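Long-range contact in autophagy protein 5 (Saccharomyces cerevisiae, PDB 2DYO), which takes part in cytoplasm-to-vacuole transport and in the formation of autophagic vesicles, and is required for nucleophagy and mitophagy: residues V18-D23 with L38-P43. Residues are numbered along the deposited sequence; the frame is centred on the assembly and turned at random.
Sequences VLVSID and LRIRVP
Val18 and Val20 pair with Ile40 and Leu38 in the first antiparallel hairpin of a ubiquitin-like fold, the UblA domain, whose sheet runs in the order 2-1-5-3-4. Strand 18-22 lies inside that sheet, between strand 38-43 and strand 118-126. Four backbone hydrogen bonds join the two segments, from Val18 N to Ile40 O (2.9 Å) and back from Ile40 N to Val18 O, then likewise between Val20 and Leu38. On the face bearing Val18, Val20, Leu38 and Ile40 the apolar side chains interlock. Ile40 holds CG1 between its own backbone N and carbonyl carbon (chi1 55°), which lays this methylene against Val18 O at 3.6 Å and sends CD1 on to Val20 CG2 at 4.3 Å. The CG2 methyl of Val18 sits against both CB and CG2 of Val42, so one branched knob rests obliquely on the other. At the far end, Ile22 CD1 reaches Leu38 CD1 over 4.3 Å. Helix 52-59 covers this face, with Leu54 packing on Leu38 and Ile40, and Ile55 on Ile22. The opposite face carries Leu19 and Arg39 side by side; the arginine bends away at chi2 and chi3, and outside this strand pair its NH1 meets an acidic side chain of another protein's chain in a salt bridge. Leu19 meets the aliphatic base of Arg39, with Arg39 CG 3.5 Å from Leu19 CD1.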
loop_
_atom_site.group_PDB
_atom_site.type_symbol
_atom_site.label_atom_id
_atom_site.label_comp_id
_atom_site.label_asym_id
_atom_site.label_seq_id
_atom_site.Cartn_x
_atom_site.Cartn_y
_atom_site.Cartn_z
ATOM N N VAL A 18 12.975 0.262 -4.009
ATOM C CA VAL A 18 13.028 -0.227 -2.640
ATOM C C VAL A 18 14.348 -0.913 -2.333
ATOM O O VAL A 18 14.761 -1.847 -3.026
ATOM C CB VAL A 18 11.878 -1.217 -2.356
ATOM C CG1 VAL A 18 12.027 -1.806 -0.955
ATOM C CG2 VAL A 18 10.541 -0.501 -2.494
ATOM N N LEU A 19 15.011 -0.438 -1.289
ATOM C CA LEU A 19 16.280 -1.010 -0.881
ATOM C C LEU A 19 16.044 -1.881 0.338
ATOM O O LEU A 19 15.806 -1.379 1.434
ATOM C CB LEU A 19 17.280 0.101 -0.543
ATOM C CG LEU A 19 18.708 -0.367 -0.254
ATOM C CD1 LEU A 19 19.234 -1.142 -1.455
ATOM C CD2 LEU A 19 19.600 0.837 0.059
ATOM N N VAL A 20 16.094 -3.194 0.141
ATOM C CA VAL A 20 15.888 -4.123 1.241
ATOM C C VAL A 20 17.220 -4.605 1.807
ATOM O O VAL A 20 18.108 -5.027 1.063
ATOM C CB VAL A 20 15.070 -5.358 0.791
ATOM C CG1 VAL A 20 14.908 -6.327 1.960
ATOM C CG2 VAL A 20 13.703 -4.920 0.277
ATOM N N SER A 21 17.353 -4.537 3.124
ATOM C CA SER A 21 18.567 -4.995 3.782
ATOM C C SER A 21 18.194 -6.109 4.748
ATOM O O SER A 21 17.212 -6.003 5.485
ATOM C CB SER A 21 19.231 -3.850 4.543
ATOM O OG SER A 21 18.374 -3.370 5.560
ATOM N N ILE A 22 18.980 -7.177 4.737
ATOM C CA ILE A 22 18.743 -8.325 5.605
ATOM C C ILE A 22 19.671 -8.232 6.808
ATOM O O ILE A 22 20.888 -8.319 6.652
ATOM C CB ILE A 22 19.044 -9.647 4.863
ATOM C CG1 ILE A 22 18.315 -9.670 3.515
ATOM C CG2 ILE A 22 18.642 -10.835 5.727
ATOM C CD1 ILE A 22 16.811 -9.496 3.615
ATOM N N ASP A 23 19.107 -8.057 8.003
ATOM C CA ASP A 23 19.934 -7.964 9.203
ATOM C C ASP A 23 20.861 -9.166 9.322
ATOM O O ASP A 23 20.476 -10.288 9.010
ATOM C CB ASP A 23 19.074 -7.864 10.464
ATOM C CG ASP A 23 18.596 -6.451 10.736
ATOM O OD1 ASP A 23 18.090 -6.205 11.852
ATOM O OD2 ASP A 23 18.719 -5.586 9.841
ATOM N N LEU A 38 19.121 -6.200 -1.463
ATOM C CA LEU A 38 18.300 -6.387 -2.657
ATOM C C LEU A 38 17.788 -5.032 -3.128
ATOM O O LEU A 38 17.215 -4.276 -2.346
ATOM C CB LEU A 38 17.102 -7.303 -2.369
ATOM C CG LEU A 38 17.387 -8.782 -2.104
ATOM C CD1 LEU A 38 17.217 -9.074 -0.624
ATOM C CD2 LEU A 38 16.430 -9.636 -2.924
ATOM N N ARG A 39 17.993 -4.730 -4.404
ATOM C CA ARG A 39 17.542 -3.462 -4.973
ATOM C C ARG A 39 16.461 -3.778 -5.985
ATOM O O ARG A 39 16.743 -4.189 -7.109
ATOM C CB ARG A 39 18.709 -2.728 -5.635
ATOM C CG ARG A 39 19.802 -2.366 -4.647
ATOM C CD ARG A 39 20.846 -3.441 -4.582
ATOM N NE ARG A 39 21.951 -3.152 -5.488
ATOM C CZ ARG A 39 22.591 -4.070 -6.202
ATOM N NH1 ARG A 39 22.233 -5.342 -6.122
ATOM N NH2 ARG A 39 23.596 -3.714 -6.988
ATOM N N ILE A 40 15.215 -3.571 -5.573
ATOM C CA ILE A 40 14.070 -3.907 -6.403
ATOM C C ILE A 40 13.045 -2.811 -6.674
ATOM O O ILE A 40 13.028 -1.766 -6.028
ATOM C CB ILE A 40 13.325 -5.091 -5.764
ATOM C CG1 ILE A 40 12.965 -4.739 -4.313
ATOM C CG2 ILE A 40 14.217 -6.330 -5.782
ATOM C CD1 ILE A 40 12.152 -5.788 -3.586
ATOM N N ARG A 41 12.192 -3.073 -7.657
ATOM C CA ARG A 41 11.114 -2.168 -8.011
ATOM C C ARG A 41 9.869 -2.841 -7.460
ATOM O O ARG A 41 9.616 -4.020 -7.731
ATOM C CB ARG A 41 11.018 -2.007 -9.529
ATOM C CG ARG A 41 12.120 -1.126 -10.101
ATOM C CD ARG A 41 11.912 0.332 -9.696
ATOM N NE ARG A 41 10.861 0.975 -10.481
ATOM C CZ ARG A 41 10.432 2.218 -10.277
ATOM N NH1 ARG A 41 10.959 2.950 -9.310
ATOM N NH2 ARG A 41 9.480 2.731 -11.043
ATOM N N VAL A 42 9.107 -2.095 -6.669
ATOM C CA VAL A 42 7.907 -2.621 -6.037
ATOM C C VAL A 42 6.703 -1.736 -6.330
ATOM O O VAL A 42 6.773 -0.514 -6.168
ATOM C CB VAL A 42 8.099 -2.689 -4.508
ATOM C CG1 VAL A 42 6.817 -3.140 -3.831
ATOM C CG2 VAL A 42 9.249 -3.629 -4.172
ATOM N N PRO A 43 5.588 -2.339 -6.772
ATOM C CA PRO A 43 4.391 -1.550 -7.066
ATOM C C PRO A 43 3.883 -0.864 -5.797
ATOM O O PRO A 43 4.114 -1.344 -4.683
ATOM C CB PRO A 43 3.391 -2.599 -7.562
ATOM C CG PRO A 43 4.276 -3.667 -8.163
ATOM C CD PRO A 43 5.396 -3.752 -7.151
#